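Local coordinates for protein transmembrane oligosaccharyl transferase (Archaeoglobus fulgidus, PDB 3WAJ) that belongs to the STT3 family of membrane-embedded oligosaccharyl transferases, with a helical transmembrane region of GT-C type that carries a zinc site, at residues A[43-51]-A[156-164]. Sequence-based numbering, arbitrary orientation.
Sequences LGGNDPWYY and ILGFNDHHI. With ZN (zinc ion), chain B; SO4 (sulfate ion), chain C.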
loop_
_atom_site.group_PDB
_atom_site.type_symbol
_atom_site.label_atom_id
_atom_site.label_comp_id
_atom_site.label_asym_id
_atom_site.label_seq_id
_atom_site.Cartn_x
_atom_site.Cartn_y
_atom_site.Cartn_z
ATOM N N LEU A 43 -5.533 -9.836 8.034
ATOM C CA LEU A 43 -5.534 -8.377 8.004
ATOM C C LEU A 43 -5.537 -7.939 6.544
ATOM O O LEU A 43 -5.080 -8.677 5.678
ATOM C CB LEU A 43 -4.292 -7.813 8.734
ATOM C CG LEU A 43 -4.137 -8.135 10.227
ATOM C CD1 LEU A 43 -2.798 -7.627 10.789
ATOM C CD2 LEU A 43 -5.295 -7.563 11.033
ATOM N N GLY A 44 -6.044 -6.743 6.271
ATOM C CA GLY A 44 -6.150 -6.275 4.903
ATOM C C GLY A 44 -4.842 -5.779 4.316
ATOM O O GLY A 44 -3.866 -5.536 5.049
ATOM N N GLY A 45 -4.834 -5.635 2.987
ATOM C CA GLY A 45 -3.774 -4.958 2.252
ATOM C C GLY A 45 -2.344 -5.322 2.619
ATOM O O GLY A 45 -2.027 -6.496 2.843
ATOM N N ASN A 46 -1.471 -4.316 2.662
ATOM C CA ASN A 46 -0.093 -4.537 3.058
ATOM C C ASN A 46 0.230 -3.814 4.366
ATOM O O ASN A 46 0.793 -4.399 5.288
ATOM C CB ASN A 46 0.863 -4.037 1.977
ATOM C CG ASN A 46 0.518 -4.551 0.604
ATOM O OD1 ASN A 46 0.265 -5.745 0.414
ATOM N ND2 ASN A 46 0.533 -3.650 -0.381
ATOM N N ASP A 47 -0.105 -2.533 4.427
ATOM C CA ASP A 47 0.260 -1.713 5.584
ATOM C C ASP A 47 -0.250 -2.186 6.963
ATOM O O ASP A 47 0.480 -2.064 7.952
ATOM C CB ASP A 47 -0.080 -0.238 5.327
ATOM C CG ASP A 47 0.780 0.369 4.231
ATOM O OD1 ASP A 47 1.895 -0.170 3.982
ATOM O OD2 ASP A 47 0.344 1.382 3.627
ATOM N N PRO A 48 -1.478 -2.742 7.034
ATOM C CA PRO A 48 -1.873 -3.308 8.334
ATOM C C PRO A 48 -0.938 -4.422 8.803
ATOM O O PRO A 48 -0.780 -4.600 10.009
ATOM C CB PRO A 48 -3.281 -3.855 8.070
ATOM C CG PRO A 48 -3.806 -2.990 6.939
ATOM C CD PRO A 48 -2.591 -2.759 6.064
ATOM N N TRP A 49 -0.328 -5.165 7.886
ATOM C CA TRP A 49 0.646 -6.166 8.316
ATOM C C TRP A 49 1.884 -5.540 8.963
ATOM O O TRP A 49 2.502 -6.138 9.848
ATOM C CB TRP A 49 1.022 -7.096 7.162
ATOM C CG TRP A 49 -0.170 -7.911 6.748
ATOM C CD1 TRP A 49 -1.163 -7.529 5.889
ATOM C CD2 TRP A 49 -0.532 -9.227 7.223
ATOM N NE1 TRP A 49 -2.108 -8.530 5.786
ATOM C CE2 TRP A 49 -1.746 -9.579 6.595
ATOM C CE3 TRP A 49 0.047 -10.126 8.116
ATOM C CZ2 TRP A 49 -2.386 -10.812 6.819
ATOM C CZ3 TRP A 49 -0.588 -11.361 8.340
ATOM C CH2 TRP A 49 -1.791 -11.687 7.691
ATOM N N TYR A 50 2.245 -4.339 8.529
ATOM C CA TYR A 50 3.413 -3.680 9.095
ATOM C C TYR A 50 3.099 -3.058 10.460
ATOM O O TYR A 50 3.943 -3.092 11.362
ATOM C CB TYR A 50 4.001 -2.636 8.130
ATOM C CG TYR A 50 5.380 -2.232 8.556
ATOM C CD1 TYR A 50 6.455 -3.104 8.380
ATOM C CD2 TYR A 50 5.616 -1.008 9.174
ATOM C CE1 TYR A 50 7.747 -2.767 8.777
ATOM C CE2 TYR A 50 6.918 -0.644 9.576
ATOM C CZ TYR A 50 7.974 -1.538 9.373
ATOM O OH TYR A 50 9.250 -1.218 9.769
ATOM N N TYR A 51 1.899 -2.488 10.619
ATOM C CA TYR A 51 1.453 -2.102 11.964
ATOM C C TYR A 51 1.575 -3.286 12.913
ATOM O O TYR A 51 2.136 -3.174 13.996
ATOM C CB TYR A 51 0.035 -1.515 11.976
ATOM C CG TYR A 51 0.113 -0.026 11.822
ATOM C CD1 TYR A 51 0.689 0.756 12.816
ATOM C CD2 TYR A 51 -0.311 0.597 10.653
ATOM C CE1 TYR A 51 0.830 2.122 12.653
ATOM C CE2 TYR A 51 -0.191 1.963 10.489
ATOM C CZ TYR A 51 0.385 2.716 11.480
ATOM O OH TYR A 51 0.495 4.070 11.304
ATOM N N ILE A 156 -12.723 -0.572 7.605
ATOM C CA ILE A 156 -13.376 -1.866 7.685
ATOM C C ILE A 156 -12.597 -2.787 8.640
ATOM O O ILE A 156 -11.413 -2.547 8.916
ATOM C CB ILE A 156 -13.438 -2.462 6.248
ATOM C CG1 ILE A 156 -14.870 -2.680 5.822
ATOM C CG2 ILE A 156 -12.613 -3.713 6.087
ATOM C CD1 ILE A 156 -15.629 -1.406 5.782
ATOM N N LEU A 157 -13.268 -3.818 9.159
ATOM C CA LEU A 157 -12.624 -4.884 9.935
ATOM C C LEU A 157 -11.314 -5.316 9.267
ATOM O O LEU A 157 -11.286 -5.618 8.066
ATOM C CB LEU A 157 -13.550 -6.103 9.990
ATOM C CG LEU A 157 -13.750 -7.017 11.201
ATOM C CD1 LEU A 157 -13.883 -8.430 10.694
ATOM C CD2 LEU A 157 -12.664 -6.910 12.256
ATOM N N GLY A 158 -10.224 -5.347 10.030
ATOM C CA GLY A 158 -8.978 -5.872 9.497
ATOM C C GLY A 158 -8.070 -4.880 8.782
ATOM O O GLY A 158 -6.876 -5.151 8.648
ATOM N N PHE A 159 -8.595 -3.744 8.313
ATOM C CA PHE A 159 -7.710 -2.782 7.667
ATOM C C PHE A 159 -7.081 -1.822 8.665
ATOM O O PHE A 159 -7.305 -0.605 8.621
ATOM C CB PHE A 159 -8.369 -2.008 6.523
ATOM C CG PHE A 159 -7.377 -1.579 5.482
ATOM C CD1 PHE A 159 -7.100 -2.404 4.398
ATOM C CD2 PHE A 159 -6.648 -0.405 5.636
ATOM C CE1 PHE A 159 -6.147 -2.045 3.453
ATOM C CE2 PHE A 159 -5.684 -0.020 4.690
ATOM C CZ PHE A 159 -5.428 -0.843 3.601
ATOM N N ASN A 160 -6.268 -2.381 9.551
ATOM C CA ASN A 160 -5.711 -1.625 10.656
ATOM C C ASN A 160 -4.583 -0.699 10.210
ATOM O O ASN A 160 -3.403 -1.015 10.376
ATOM C CB ASN A 160 -5.218 -2.571 11.749
ATOM C CG ASN A 160 -4.757 -1.829 12.960
ATOM O OD1 ASN A 160 -5.364 -0.827 13.346
ATOM N ND2 ASN A 160 -3.658 -2.276 13.546
ATOM N N ASP A 161 -4.965 0.442 9.642
ATOM C CA ASP A 161 -4.027 1.407 9.093
ATOM C C ASP A 161 -4.404 2.769 9.695
ATOM O O ASP A 161 -5.447 2.892 10.351
ATOM C CB ASP A 161 -4.112 1.411 7.555
ATOM C CG ASP A 161 -2.865 1.957 6.892
ATOM O OD1 ASP A 161 -2.053 2.644 7.558
ATOM O OD2 ASP A 161 -2.696 1.702 5.686
ATOM N N HIS A 162 -3.564 3.780 9.490
ATOM C CA HIS A 162 -3.761 5.049 10.174
ATOM C C HIS A 162 -4.683 6.030 9.428
ATOM O O HIS A 162 -4.950 7.128 9.924
ATOM C CB HIS A 162 -2.406 5.707 10.474
ATOM C CG HIS A 162 -1.567 5.951 9.257
ATOM N ND1 HIS A 162 -0.283 5.458 9.126
ATOM C CD2 HIS A 162 -1.823 6.638 8.116
ATOM C CE1 HIS A 162 0.214 5.832 7.954
ATOM N NE2 HIS A 162 -0.703 6.548 7.326
ATOM N N HIS A 163 -5.168 5.650 8.247
ATOM C CA HIS A 163 -5.949 6.600 7.434
ATOM C C HIS A 163 -7.292 6.955 8.089
ATOM O O HIS A 163 -7.764 8.087 7.976
ATOM C CB HIS A 163 -6.140 6.113 5.979
ATOM C CG HIS A 163 -4.873 5.710 5.304
ATOM N ND1 HIS A 163 -3.893 6.623 4.940
ATOM C CD2 HIS A 163 -4.392 4.494 4.922
ATOM C CE1 HIS A 163 -2.878 5.983 4.381
ATOM N NE2 HIS A 163 -3.172 4.691 4.350
ATOM N N ILE A 164 -7.922 5.998 8.767
ATOM C CA ILE A 164 -9.147 6.335 9.486
ATOM C C ILE A 164 -8.824 7.349 10.575
ATOM O O ILE A 164 -9.607 8.259 10.827
ATOM C CB ILE A 164 -9.903 5.093 10.058
ATOM C CG1 ILE A 164 -11.163 5.537 10.819
ATOM C CG2 ILE A 164 -9.010 4.258 10.962
ATOM C CD1 ILE A 164 -12.228 6.170 9.933
HETATM ZN ZN ZN B . -1.868 2.987 4.100
HETATM S S SO4 C . 1.283 6.881 4.281
HETATM O O1 SO4 C . 1.639 5.549 4.787
HETATM O O2 SO4 C . 2.525 7.625 4.046
HETATM O O3 SO4 C . 0.537 6.723 3.032
HETATM O O4 SO4 C . 0.453 7.635 5.228
HETATM O O HOH W 1 -0.438 3.454 5.804
HETATM O O HOH W 2 -0.668 4.253 2.291
HETATM O O HOH W 3 -1.905 1.425 2.595
HETATM O O HOH W 4 -2.505 -4.452 12.157
#
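Pro48 lays its CG over the face of the Phe159 ring, 4.0 Å from the centroid and only 5° off the normal, a CH-pi contact beside the zinc site of this GT-C-type STT3 region. Asp47 belongs to the first acidic (DXD-type) motif of the family, and Asp161-His162-His163 is the second in Asp-x-His form. The two segments, each running from a loop into a helix (47-60 and 163-181), meet here, and Gly44 N hydrogen-bonds Gly158 O at 3.0 Å.

Zinc is held between residues 43-51 and 156-164. Asp161 OD2 binds it at 2.2 Å, as does His163 NE2 at 2.2 Å, whereas Asp47 OD2 makes a long metal bond of 2.8 Å. Waters 1, 2 and 3 are also ligands, and water 3 donates to Asp47 OD2. Asp161 swings its carboxylate away from its own N (chi1 -158°), which together with the carboxylate's rotation lets OD2 reach the metal; its OD1 accepts from His162 N and lies over the His162 ring.

Tyr51 brings its hydroxyl to the edge of the His162 imidazole, the two ring planes 88° apart, and OH hydrogen-bonds ND1 at 2.7 Å. Phe82 stacks on Tyr51 and meets His162 edge-to-face. On its other nitrogen, His162 NE2 donates to O4 of a sulfate, probably from the crystallisation liquor, at 2.6 Å.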